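Alpha-L-arabinosidase (Xanthomonas axonopodis pv. citri, PDB 6D25) is a trimeric GH51 arabinofuranosidase that probably removes arabinofuranosyl side chains from arabinoxylans, including internally di-substituted ones. Local coordinates at residues A319-E324 against V366-I371; P239-D244 against D261-H266; Q341-L346 against Y481-Q486; Q379-T384 against T392-V397; A27-N32 against A452-S457. All blocks are in the same frame, centred on the assembly; numbering follows the deposited sequence.

Contact 1 (A319-E324 against V366-I371)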
# COMPACT_ATOMS: atom_id res chain seq x y z
N ALA A 319 -20.37 10.96 12.97
CA ALA A 319 -20.56 10.42 14.32
C ALA A 319 -19.21 10.14 14.97
O ALA A 319 -18.27 9.64 14.33
CB ALA A 319 -21.36 9.14 14.27
N LEU A 320 -19.13 10.37 16.28
CA LEU A 320 -18.07 9.79 17.07
C LEU A 320 -18.58 8.43 17.54
O LEU A 320 -19.69 8.29 18.07
CB LEU A 320 -17.72 10.72 18.24
CG LEU A 320 -16.56 10.31 19.13
CD1 LEU A 320 -15.28 10.08 18.34
CD2 LEU A 320 -16.35 11.40 20.14
N VAL A 321 -17.78 7.41 17.25
CA VAL A 321 -18.15 6.03 17.40
C VAL A 321 -17.21 5.43 18.47
O VAL A 321 -16.01 5.29 18.22
CB VAL A 321 -18.02 5.28 16.07
CG1 VAL A 321 -18.28 3.81 16.21
CG2 VAL A 321 -18.96 5.89 15.01
N VAL A 322 -17.72 5.12 19.66
CA VAL A 322 -16.83 4.63 20.69
C VAL A 322 -16.80 3.12 20.53
O VAL A 322 -17.51 2.43 21.26
CB VAL A 322 -17.30 5.05 22.09
CG1 VAL A 322 -16.32 4.58 23.19
CG2 VAL A 322 -17.47 6.55 22.18
N ASP A 323 -16.00 2.59 19.61
CA ASP A 323 -16.34 1.18 19.30
C ASP A 323 -15.45 0.20 20.05
O ASP A 323 -15.56 -1.00 19.80
CB ASP A 323 -16.48 0.93 17.80
CG ASP A 323 -15.20 1.23 17.08
OD1 ASP A 323 -14.27 1.63 17.80
OD2 ASP A 323 -15.16 1.03 15.85
N GLU A 324 -14.66 0.68 21.02
CA GLU A 324 -14.16 -0.21 22.10
C GLU A 324 -14.15 0.59 23.40
O GLU A 324 -13.53 1.64 23.46
CB GLU A 324 -12.75 -0.76 21.82
CG GLU A 324 -12.66 -1.50 20.50
CD GLU A 324 -11.28 -2.01 20.10
OE1 GLU A 324 -10.40 -1.99 20.98
OE2 GLU A 324 -11.12 -2.39 18.91
N VAL A 366 -21.94 11.61 19.79
CA VAL A 366 -21.67 10.21 20.03
C VAL A 366 -22.94 9.41 19.71
O VAL A 366 -23.93 9.47 20.48
CB VAL A 366 -21.21 9.94 21.47
CG1 VAL A 366 -20.90 8.47 21.67
CG2 VAL A 366 -19.98 10.78 21.82
N ARG A 367 -22.90 8.70 18.59
CA ARG A 367 -24.13 8.08 18.09
C ARG A 367 -23.95 6.56 17.91
O ARG A 367 -24.91 5.89 17.49
CB ARG A 367 -24.54 8.73 16.76
CG ARG A 367 -24.80 10.22 16.90
CD ARG A 367 -25.52 10.88 15.75
NE ARG A 367 -24.83 10.89 14.52
CZ ARG A 367 -24.18 11.94 13.98
NH1 ARG A 367 -23.73 11.80 12.75
NH2 ARG A 367 -23.99 13.06 14.66
N MET A 368 -22.79 6.03 18.26
CA MET A 368 -22.56 4.58 18.29
C MET A 368 -21.50 4.28 19.36
O MET A 368 -20.59 5.08 19.58
CB MET A 368 -22.00 4.06 16.95
CG MET A 368 -22.90 4.35 15.75
SD MET A 368 -22.17 3.72 14.19
CE MET A 368 -22.31 1.95 14.53
N ALA A 369 -21.62 3.14 20.00
CA ALA A 369 -20.62 2.61 20.92
C ALA A 369 -20.73 1.10 20.96
O ALA A 369 -21.79 0.54 20.69
CB ALA A 369 -20.76 3.21 22.31
N ASN A 370 -19.62 0.45 21.22
CA ASN A 370 -19.55 -1.00 21.28
C ASN A 370 -18.66 -1.41 22.45
O ASN A 370 -17.44 -1.12 22.49
CB ASN A 370 -19.04 -1.64 20.00
CG ASN A 370 -19.82 -1.26 18.76
OD1 ASN A 370 -19.65 -0.16 18.26
ND2 ASN A 370 -20.68 -2.16 18.27
N ILE A 371 -19.24 -2.11 23.42
CA ILE A 371 -18.49 -2.59 24.57
C ILE A 371 -17.64 -3.79 24.16
O ILE A 371 -18.09 -4.65 23.37
CB ILE A 371 -19.43 -2.91 25.75
CG1 ILE A 371 -18.66 -3.01 27.06
CG2 ILE A 371 -20.25 -4.17 25.48
CD1 ILE A 371 -19.46 -3.21 28.31

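Contact 2 (P239-D244 against D261-H266)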
# COMPACT_ATOMS: atom_id res chain seq x y z
N PRO A 239 -10.87 4.92 11.03
CA PRO A 239 -10.03 4.50 12.16
C PRO A 239 -9.56 5.75 12.94
O PRO A 239 -8.92 6.63 12.39
CB PRO A 239 -8.89 3.74 11.46
CG PRO A 239 -8.74 4.42 10.16
CD PRO A 239 -10.16 4.72 9.76
N GLY A 240 -10.01 5.85 14.17
CA GLY A 240 -9.78 7.04 14.99
C GLY A 240 -8.82 6.77 16.14
O GLY A 240 -8.06 5.80 16.13
N PRO A 241 -8.78 7.68 17.13
CA PRO A 241 -7.79 7.70 18.17
C PRO A 241 -7.97 6.61 19.25
O PRO A 241 -9.09 6.13 19.51
CB PRO A 241 -7.99 9.05 18.82
CG PRO A 241 -9.46 9.29 18.67
CD PRO A 241 -9.75 8.75 17.28
N SER A 242 -6.86 6.28 19.87
CA SER A 242 -6.84 5.63 21.16
C SER A 242 -6.72 6.69 22.26
O SER A 242 -5.89 7.58 22.13
CB SER A 242 -5.64 4.73 21.29
OG SER A 242 -5.71 4.02 22.52
N ASP A 243 -7.50 6.58 23.34
CA ASP A 243 -7.28 7.38 24.54
C ASP A 243 -7.26 8.86 24.16
O ASP A 243 -8.16 9.32 23.47
CB ASP A 243 -6.02 6.96 25.29
CG ASP A 243 -5.97 5.51 25.72
OD1 ASP A 243 -7.04 4.88 25.77
OD2 ASP A 243 -4.83 5.00 26.01
N ASP A 244 -6.26 9.60 24.61
CA ASP A 244 -6.21 11.04 24.46
C ASP A 244 -5.29 11.42 23.28
O ASP A 244 -4.58 12.44 23.34
CB ASP A 244 -5.73 11.71 25.76
CG ASP A 244 -4.37 11.23 26.22
OD1 ASP A 244 -3.88 10.22 25.70
OD2 ASP A 244 -3.81 11.85 27.12
N ASP A 261 -18.49 8.56 7.58
CA ASP A 261 -19.80 8.72 8.26
C ASP A 261 -19.60 8.68 9.78
O ASP A 261 -20.45 9.17 10.55
CB ASP A 261 -20.76 7.64 7.76
CG ASP A 261 -20.93 7.75 6.26
OD1 ASP A 261 -21.50 8.76 5.84
OD2 ASP A 261 -20.39 6.87 5.49
N GLY A 262 -18.47 8.13 10.20
CA GLY A 262 -18.14 8.03 11.62
C GLY A 262 -16.63 7.95 11.81
O GLY A 262 -15.89 7.58 10.85
N LEU A 263 -16.18 8.29 13.01
CA LEU A 263 -14.78 8.21 13.40
C LEU A 263 -14.72 7.39 14.69
O LEU A 263 -15.37 7.75 15.65
CB LEU A 263 -14.21 9.60 13.62
CG LEU A 263 -12.74 9.62 14.05
CD1 LEU A 263 -11.85 9.18 12.92
CD2 LEU A 263 -12.32 11.00 14.50
N SER A 264 -13.96 6.30 14.72
CA SER A 264 -13.93 5.45 15.91
C SER A 264 -12.97 6.02 16.96
O SER A 264 -11.99 6.62 16.62
CB SER A 264 -13.63 4.03 15.58
OG SER A 264 -12.31 3.93 15.12
N MET A 265 -13.30 5.87 18.21
CA MET A 265 -12.38 6.12 19.30
C MET A 265 -12.43 4.92 20.25
O MET A 265 -13.43 4.23 20.31
CB MET A 265 -12.71 7.41 20.05
CG MET A 265 -14.01 7.43 20.78
SD MET A 265 -14.06 8.85 21.99
CE MET A 265 -13.14 8.16 23.36
N HIS A 266 -11.34 4.68 20.94
CA HIS A 266 -11.17 3.51 21.82
C HIS A 266 -10.68 4.01 23.17
O HIS A 266 -9.71 4.79 23.20
CB HIS A 266 -10.14 2.52 21.26
CG HIS A 266 -10.54 1.91 19.97
ND1 HIS A 266 -9.71 1.15 19.21
CD2 HIS A 266 -11.73 1.85 19.33
CE1 HIS A 266 -10.33 0.69 18.15
NE2 HIS A 266 -11.57 1.11 18.20

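Contact 3 (Q341-L346 against Y481-Q486)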
# COMPACT_ATOMS: atom_id res chain seq x y z
N GLN A 341 -9.98 -13.75 29.47
CA GLN A 341 -11.09 -14.18 30.29
C GLN A 341 -10.97 -13.55 31.66
O GLN A 341 -9.96 -13.71 32.34
CB GLN A 341 -11.15 -15.71 30.37
CG GLN A 341 -11.30 -16.33 29.00
CD GLN A 341 -11.34 -17.84 28.99
OE1 GLN A 341 -10.95 -18.50 29.98
NE2 GLN A 341 -11.81 -18.38 27.86
N GLN A 342 -11.99 -12.79 32.05
CA GLN A 342 -12.02 -12.12 33.33
C GLN A 342 -13.45 -12.24 33.88
O GLN A 342 -14.40 -12.40 33.11
CB GLN A 342 -11.57 -10.66 33.18
CG GLN A 342 -12.45 -9.83 32.25
CD GLN A 342 -11.90 -8.46 31.88
OE1 GLN A 342 -10.70 -8.31 31.66
NE2 GLN A 342 -12.77 -7.47 31.79
N GLN A 343 -13.59 -12.12 35.20
CA GLN A 343 -14.90 -12.09 35.80
C GLN A 343 -15.46 -10.66 35.67
O GLN A 343 -14.83 -9.70 35.15
CB GLN A 343 -14.88 -12.61 37.26
CG GLN A 343 -15.39 -14.04 37.42
CD GLN A 343 -16.88 -14.17 37.14
OE1 GLN A 343 -17.55 -13.18 36.89
NE2 GLN A 343 -17.40 -15.40 37.16
N ASN A 344 -16.73 -10.57 36.06
CA ASN A 344 -17.58 -9.42 35.80
C ASN A 344 -18.40 -9.21 37.07
O ASN A 344 -19.25 -10.05 37.41
CB ASN A 344 -18.42 -9.74 34.56
CG ASN A 344 -19.04 -8.55 33.88
OD1 ASN A 344 -19.84 -7.81 34.51
ND2 ASN A 344 -18.77 -8.43 32.60
N SER A 345 -18.05 -8.15 37.82
CA SER A 345 -18.56 -7.95 39.16
C SER A 345 -19.49 -6.74 39.19
O SER A 345 -19.72 -6.05 38.19
CB SER A 345 -17.41 -7.76 40.13
OG SER A 345 -16.85 -6.46 39.98
N LEU A 346 -20.01 -6.45 40.39
CA LEU A 346 -20.79 -5.23 40.59
C LEU A 346 -20.01 -3.99 40.11
O LEU A 346 -20.62 -3.01 39.59
CB LEU A 346 -21.18 -5.10 42.06
CG LEU A 346 -22.02 -3.89 42.43
CD1 LEU A 346 -23.35 -3.87 41.68
CD2 LEU A 346 -22.23 -3.84 43.96
N TYR A 481 -19.80 -11.27 42.08
CA TYR A 481 -19.97 -11.57 40.67
C TYR A 481 -20.84 -12.83 40.54
O TYR A 481 -21.10 -13.49 41.50
CB TYR A 481 -18.60 -11.73 39.99
CG TYR A 481 -17.65 -12.69 40.67
CD1 TYR A 481 -17.69 -14.05 40.41
CD2 TYR A 481 -16.67 -12.24 41.54
CE1 TYR A 481 -16.82 -14.94 41.00
CE2 TYR A 481 -15.81 -13.12 42.18
CZ TYR A 481 -15.85 -14.46 41.86
OH TYR A 481 -15.02 -15.35 42.43
N ASN A 482 -21.30 -13.09 39.34
CA ASN A 482 -22.16 -14.23 39.06
C ASN A 482 -21.31 -15.41 38.60
O ASN A 482 -20.32 -15.23 37.86
CB ASN A 482 -23.21 -13.85 38.02
CG ASN A 482 -24.22 -12.86 38.54
OD1 ASN A 482 -24.47 -12.84 39.76
ND2 ASN A 482 -24.78 -12.04 37.65
N THR A 483 -21.70 -16.60 39.02
CA THR A 483 -21.08 -17.86 38.58
C THR A 483 -22.19 -18.84 38.16
O THR A 483 -23.36 -18.64 38.45
CB THR A 483 -20.27 -18.49 39.71
OG1 THR A 483 -21.17 -18.77 40.78
CG2 THR A 483 -19.15 -17.61 40.21
N TYR A 484 -21.81 -19.95 37.55
CA TYR A 484 -22.75 -21.02 37.16
C TYR A 484 -23.46 -21.55 38.41
O TYR A 484 -24.69 -21.75 38.39
CB TYR A 484 -22.02 -22.10 36.35
CG TYR A 484 -21.20 -21.57 35.20
CD1 TYR A 484 -21.83 -20.93 34.14
CD2 TYR A 484 -19.81 -21.68 35.13
CE1 TYR A 484 -21.13 -20.39 33.07
CE2 TYR A 484 -19.09 -21.14 34.08
CZ TYR A 484 -19.75 -20.48 33.05
OH TYR A 484 -19.11 -19.94 31.98
N ALA A 485 -22.74 -21.68 39.52
CA ALA A 485 -23.30 -22.16 40.80
C ALA A 485 -24.17 -21.09 41.47
O ALA A 485 -25.06 -21.44 42.21
CB ALA A 485 -22.18 -22.59 41.75
N GLN A 486 -23.86 -19.80 41.30
CA GLN A 486 -24.57 -18.66 41.93
C GLN A 486 -24.91 -17.64 40.82
O GLN A 486 -24.31 -16.57 40.74
CB GLN A 486 -23.74 -17.94 42.99
CG GLN A 486 -23.24 -18.81 44.11
CD GLN A 486 -24.34 -19.28 45.02
OE1 GLN A 486 -25.43 -18.72 45.05
NE2 GLN A 486 -24.04 -20.34 45.76
O HOH W 1 -20.41 -12.28 36.66

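Contact 4 (Q379-T384 against T392-V397)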
# COMPACT_ATOMS: atom_id res chain seq x y z
N GLN A 379 -15.18 -7.43 29.09
CA GLN A 379 -16.33 -7.07 29.96
C GLN A 379 -17.61 -7.66 29.35
O GLN A 379 -18.48 -6.91 28.90
CB GLN A 379 -16.45 -5.56 30.15
CG GLN A 379 -17.44 -5.21 31.25
CD GLN A 379 -17.54 -3.73 31.59
OE1 GLN A 379 -16.66 -2.94 31.22
NE2 GLN A 379 -18.59 -3.36 32.32
N ALA A 380 -17.73 -8.99 29.39
CA ALA A 380 -18.71 -9.70 28.60
C ALA A 380 -20.15 -9.56 29.12
O ALA A 380 -20.39 -9.31 30.31
CB ALA A 380 -18.32 -11.14 28.57
N MET A 381 -21.11 -9.76 28.20
CA MET A 381 -22.51 -9.89 28.58
C MET A 381 -22.76 -11.26 29.23
O MET A 381 -23.59 -11.40 30.13
CB MET A 381 -23.44 -9.81 27.37
CG MET A 381 -23.41 -8.53 26.59
SD MET A 381 -23.60 -7.02 27.61
CE MET A 381 -21.91 -6.56 27.80
N ILE A 382 -22.08 -12.26 28.73
CA ILE A 382 -22.40 -13.65 28.99
C ILE A 382 -21.10 -14.44 29.12
O ILE A 382 -20.17 -14.13 28.40
CB ILE A 382 -23.26 -14.24 27.84
CG1 ILE A 382 -24.59 -13.51 27.72
CG2 ILE A 382 -23.45 -15.75 27.98
CD1 ILE A 382 -25.29 -13.77 26.40
N LEU A 383 -21.05 -15.39 30.04
CA LEU A 383 -19.96 -16.33 30.16
C LEU A 383 -20.53 -17.74 29.93
O LEU A 383 -21.63 -18.03 30.41
CB LEU A 383 -19.28 -16.24 31.54
CG LEU A 383 -18.86 -14.84 31.96
CD1 LEU A 383 -18.25 -14.87 33.36
CD2 LEU A 383 -17.83 -14.27 31.01
N THR A 384 -19.85 -18.54 29.13
CA THR A 384 -20.27 -19.92 28.86
C THR A 384 -19.11 -20.87 29.15
O THR A 384 -17.94 -20.50 29.09
CB THR A 384 -20.72 -20.15 27.42
OG1 THR A 384 -19.59 -20.10 26.56
CG2 THR A 384 -21.76 -19.16 26.94
N THR A 392 -23.94 -11.73 33.14
CA THR A 392 -23.07 -10.93 34.02
C THR A 392 -23.82 -9.72 34.57
O THR A 392 -24.85 -9.30 34.05
CB THR A 392 -21.82 -10.47 33.26
OG1 THR A 392 -22.24 -9.53 32.26
CG2 THR A 392 -21.06 -11.64 32.66
N PRO A 393 -23.26 -9.09 35.60
CA PRO A 393 -23.78 -7.82 36.07
C PRO A 393 -23.88 -6.78 34.95
O PRO A 393 -24.83 -6.01 34.92
CB PRO A 393 -22.81 -7.38 37.17
CG PRO A 393 -22.32 -8.68 37.70
CD PRO A 393 -22.16 -9.54 36.46
N THR A 394 -22.93 -6.79 34.02
CA THR A 394 -22.92 -5.83 32.93
C THR A 394 -24.13 -6.06 32.02
O THR A 394 -24.76 -5.11 31.60
CB THR A 394 -21.61 -5.92 32.14
OG1 THR A 394 -20.54 -5.59 33.01
CG2 THR A 394 -21.59 -5.02 30.92
N TYR A 395 -24.46 -7.31 31.72
CA TYR A 395 -25.67 -7.65 30.96
C TYR A 395 -26.89 -6.97 31.54
O TYR A 395 -27.73 -6.41 30.80
CB TYR A 395 -25.89 -9.17 30.95
CG TYR A 395 -27.15 -9.64 30.29
CD1 TYR A 395 -28.35 -9.74 30.96
CD2 TYR A 395 -27.16 -10.00 28.95
CE1 TYR A 395 -29.52 -10.16 30.34
CE2 TYR A 395 -28.31 -10.45 28.32
CZ TYR A 395 -29.50 -10.55 29.02
OH TYR A 395 -30.62 -11.00 28.37
N HIS A 396 -27.02 -7.05 32.86
CA HIS A 396 -28.19 -6.50 33.55
C HIS A 396 -28.23 -4.99 33.40
O HIS A 396 -29.32 -4.41 33.37
CB HIS A 396 -28.20 -6.92 35.01
CG HIS A 396 -28.36 -8.39 35.18
ND1 HIS A 396 -29.37 -9.12 34.56
CD2 HIS A 396 -27.63 -9.30 35.89
CE1 HIS A 396 -29.29 -10.38 34.94
NE2 HIS A 396 -28.20 -10.52 35.70
N VAL A 397 -27.08 -4.33 33.28
CA VAL A 397 -27.11 -2.87 33.06
C VAL A 397 -27.60 -2.56 31.63
O VAL A 397 -28.42 -1.64 31.44
CB VAL A 397 -25.76 -2.22 33.36
CG1 VAL A 397 -25.87 -0.70 33.20
CG2 VAL A 397 -25.27 -2.55 34.76

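Contact 5 (A27-N32 against A452-S457)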
# COMPACT_ATOMS: atom_id res chain seq x y z
N ALA A 27 -20.98 7.65 56.55
CA ALA A 27 -22.20 8.45 56.77
C ALA A 27 -22.87 8.78 55.43
O ALA A 27 -22.18 8.99 54.42
CB ALA A 27 -21.88 9.73 57.52
N GLU A 28 -24.21 8.76 55.49
CA GLU A 28 -25.14 9.10 54.39
C GLU A 28 -24.92 10.56 53.95
O GLU A 28 -24.68 11.47 54.73
CB GLU A 28 -26.58 8.87 54.88
CG GLU A 28 -27.69 9.42 53.96
CD GLU A 28 -29.01 8.68 54.02
OE1 GLU A 28 -30.03 9.32 54.31
OE2 GLU A 28 -29.03 7.47 53.71
N VAL A 29 -25.03 10.73 52.63
CA VAL A 29 -24.76 11.92 51.81
C VAL A 29 -26.07 12.49 51.20
O VAL A 29 -27.00 11.72 50.90
CB VAL A 29 -23.71 11.39 50.79
CG1 VAL A 29 -23.89 11.82 49.36
CG2 VAL A 29 -22.31 11.65 51.29
N LYS A 30 -26.15 13.81 50.99
CA LYS A 30 -27.29 14.44 50.36
C LYS A 30 -26.95 14.93 48.95
O LYS A 30 -25.93 15.63 48.75
CB LYS A 30 -27.73 15.65 51.20
CG LYS A 30 -28.37 15.25 52.52
CD LYS A 30 -28.12 16.25 53.64
CE LYS A 30 -28.75 15.79 54.94
NZ LYS A 30 -27.92 16.09 56.13
N VAL A 31 -27.81 14.61 48.01
CA VAL A 31 -27.64 15.06 46.63
C VAL A 31 -28.95 15.74 46.21
O VAL A 31 -30.04 15.17 46.41
CB VAL A 31 -27.31 13.86 45.71
CG1 VAL A 31 -27.18 14.24 44.25
CG2 VAL A 31 -26.04 13.17 46.12
N ASN A 32 -28.84 16.91 45.58
CA ASN A 32 -29.98 17.65 45.06
C ASN A 32 -29.84 17.70 43.54
O ASN A 32 -28.74 17.79 43.03
CB ASN A 32 -30.07 19.08 45.60
CG ASN A 32 -30.29 19.09 47.10
OD1 ASN A 32 -31.22 18.44 47.58
ND2 ASN A 32 -29.42 19.75 47.86
N ALA A 452 -21.28 4.33 51.68
CA ALA A 452 -22.26 5.34 52.16
C ALA A 452 -23.50 5.39 51.26
O ALA A 452 -23.38 5.55 50.05
CB ALA A 452 -21.62 6.70 52.21
N SER A 453 -24.69 5.29 51.85
CA SER A 453 -25.92 5.53 51.12
C SER A 453 -26.07 7.03 50.83
O SER A 453 -25.34 7.86 51.37
CB SER A 453 -27.09 5.00 51.87
OG SER A 453 -27.23 5.72 53.07
N ALA A 454 -26.98 7.37 49.93
CA ALA A 454 -27.25 8.75 49.57
C ALA A 454 -28.77 8.98 49.58
O ALA A 454 -29.58 8.06 49.33
CB ALA A 454 -26.66 9.07 48.23
N THR A 455 -29.14 10.21 49.91
CA THR A 455 -30.50 10.69 49.72
C THR A 455 -30.49 11.63 48.51
O THR A 455 -29.79 12.65 48.57
CB THR A 455 -31.03 11.44 50.94
OG1 THR A 455 -30.90 10.53 52.03
CG2 THR A 455 -32.48 11.86 50.79
N VAL A 456 -31.23 11.28 47.47
CA VAL A 456 -31.23 12.08 46.27
C VAL A 456 -32.61 12.74 46.13
O VAL A 456 -33.64 12.08 46.16
CB VAL A 456 -30.87 11.25 45.03
CG1 VAL A 456 -30.72 12.14 43.80
CG2 VAL A 456 -29.60 10.46 45.23
N SER A 457 -32.62 14.06 45.98
CA SER A 457 -33.84 14.82 45.86
C SER A 457 -33.85 15.57 44.53
O SER A 457 -33.03 16.45 44.31
CB SER A 457 -33.96 15.74 47.04
OG SER A 457 -35.11 16.55 46.91
O HOH W 2 -30.41 6.33 51.52

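Contact 1 (A319-E324 against V366-I371)
R367 lies against A319 where the last two strands of the (beta/alpha)8 barrel begin to run side by side, their short axes 10° from parallel. From the base outward, R367 CB is 4.1 Å from A319 CB. A bend at chi3 (-65°) then brings NE to 3.9 Å from the same A319 CB and lays one guanidinium face over A319 CA, off centre, with CZ 3.9 Å from that CA. Its nitrogens bond to carbonyls just outside the pair: NH2 to K316 O and E364 O, NH1 weakly to K317 O. A beta bulge between L320 and V321 shifts the pairing by one residue. Beyond it the strands are joined by V322 N to M368 O and N370 N to V322 O, both 2.9 Å. L320, V322, V366 and A369 pack on the face turned to helix 285-312, while V321 CG1 sits 3.8 Å from M368 CB on the other, the two running abreast. D323 and E324 lie toward the C-terminal side of the barrel, where clan GH-A enzymes have their active site. N370 ND2 bonds Q51 O and N93 OD1, linking the last strand to the first two, while N370 OD1 rests 3.4 Å from D323 CB.

Contact 2 (P239-D244 against D261-H266)
G240, P241 and S242 run beside S264, M265 and H266 in the same general direction but at 41° to them, so the loop leaving barrel strand 235-238 keeps company with strand 262-269 for only a single bridge, S242 with H266. Two backbone bonds hold it. H266 N donates to P241 O at 3.0 Å, and D243 N donates to H266 O at 2.8 Å, a bond almost perfectly straight at 177° at the hydrogen. One step earlier a side chain takes over: S264 OG, turned between its own backbone N and carbonyl carbon (chi1 68°), accepts from G240 N at 3.1 Å, and has a weak second bond to A238 O. The P241 ring meets the M265 side chain at a slant, CG 4.0 Å from M265 CB. L263 brings CD1 to 3.6 Å from G240 CA. H266 contributes mainly its backbone here; in its ring ND1 bonds weakly to E202 OE2 and NE2 weakly to D323 OD1. Farther out, P241 and L263 pack against helix 246-256, on W248, T249 and M253, while M265 reaches M298 of helix 285-312 and L320 and V322 of strand 319-325.

Contact 3 (Q341-L346 against Y481-Q486)
Two torsions bring Q343 and Y481 together: the glutamine turns sharply at chi2 (-68°), and the tyrosine has CG between its backbone N and carbonyl carbon (chi1 51°), which stands the ring across the glutamine's path. This is loop-to-loop packing between the barrel, just before helix 346-361, and the C-terminal beta-sandwich domain. Q343 CG sits over one face of the phenol, 4.1 Å from the ring centroid, in a CH-pi contact displaced toward the rim. The amide follows, its CD 3.4 Å from Y481 CD1 and its plane inclined 32° to the ring. Both ends of that amide are held. OE1 accepts from N344 N at 2.9 Å, in the carbonyl plane and on a lone pair, and NE2 donates across to N482 O at 3.0 Å, the acceptor lying out of the amide plane. These bonds fix which way round the amide sits. Neighbouring amides are bonded beyond the pair, N344 OD1 to T394 OG1 and N482 OD1 to V490 N, while S345 serves as N-cap of helix 346-361. A water finishes the seam, taking a hydrogen bond from N482 N at 2.9 Å and lying 2.6 Å from N344 O and 3.0 Å from Q343 OE1.

Contact 4 (Q379-T384 against T392-V397)
T392 caps the start of helix 393-400 and, through the same hydroxyl, fastens that helix to the loop A380-M381 that leads into a short beta-hairpin; the contact is buried, polar at its centre, and belongs to the region following the last barrel strand. T392 OG1 donates to A380 O at 2.7 Å, arriving in the carbonyl plane on a lone pair, and accepts from Y395 N at 3.2 Å as the capping bond. With chi1 at 67° the hydroxyl points back over its own backbone, within range of both partners. T392 N adds a third link, to M381 O at 3.0 Å, coming from well outside that carbonyl's plane. T392 CG2 also touches L383 CG of the hairpin, at 3.9 Å.

Two residues on, at T394, Q379 stretches out its extended chain so that NE2 gives a nearly straight bond (173°) to T394 OG1 at 3.0 Å, with the acceptor in the amide plane. T394 OG1 is bonded to N344 OD1 as well, and Q379 OE1 accepts from T327 N, so the amide is tied at both ends. M381 curls at chi2 and chi3 to press its CE against T394 CG2, a tight 3.5 Å. On the other flank Y395 CB lies 3.3 Å from M381 O, and the ring runs on to bond A85 O through its hydroxyl. The arrangement is a threonine N-cap at a hairpin-to-helix junction: strands 382-385 and 388-391 turn the chain round, so the hairpin brings the N-cap of the helix back beside the segment that enters it.

Contact 5 (A27-N32 against A452-S457)
E28 lays its extended side chain across the neighbouring strand, its carboxylate lying over S453 and T455. CG stands anti to the backbone N (chi1 169°), which lets the chain reach across toward 452-457. S453 OG donates at 2.6 Å to E28 OE2, which receives it on its anti lone pair, the one away from the other carboxylate oxygen. OE1 ends 2.7 Å from T455 OG1. A water adds to the grip, donating to E28 OE2 and, at 2.9 Å, to A454 O, so the acid is tied to the backbone of the strand it crosses.

Beyond E28 the backbones pair in parallel, with the short axes 17° apart. V29 and V31 each use both their N-H and their C=O: V29 N to S453 O at 3.1 Å, T455 N to V29 O, V31 N to T455 O, and S457 N to V31 O, the last three 2.8 Å and nearly straight. The two faces differ in character. V29, V31, A454 and V456 share the inner one, where V31 CB comes within 4.1 Å of V456 CG2, the valines aligned flank to flank; V429 and L445 of nearby strands pack on this apolar layer. K30, N32, T455 and S457 occupy the other face, with N32 OD1 3.9 Å from S457 CB.

N32 pairs with Q415, so strand 29-36 lies between 454-461 and 407-421. A chain-start strand inserted beside strands from the far end of the sequence, parallel to one within a largely antiparallel assembly, fits the beta-sandwich domain of GH51 arabinofuranosidases.

Overall arrangement
Contacts 1 and 2 share the parallel barrel sheet: their centres lie 8 Å apart, and strands 262-269 and 319-325 are hydrogen-bonded neighbours. Contact 4 follows contact 1 along the chain and touches it where I371 packs on M381 and T394. Contact 3, with its centre also 8 Å from that of contact 4, encloses it in sequence, and N344 joins the two, so the segment after the last barrel strand leads into the join with the beta-sandwich. Contact 5 stands apart, about 28 Å or more from the other centres, yet its segments enclose contacts 1, 2 and 4 in sequence: the N-terminal strand belongs to the sandwich, with the barrel between its parts.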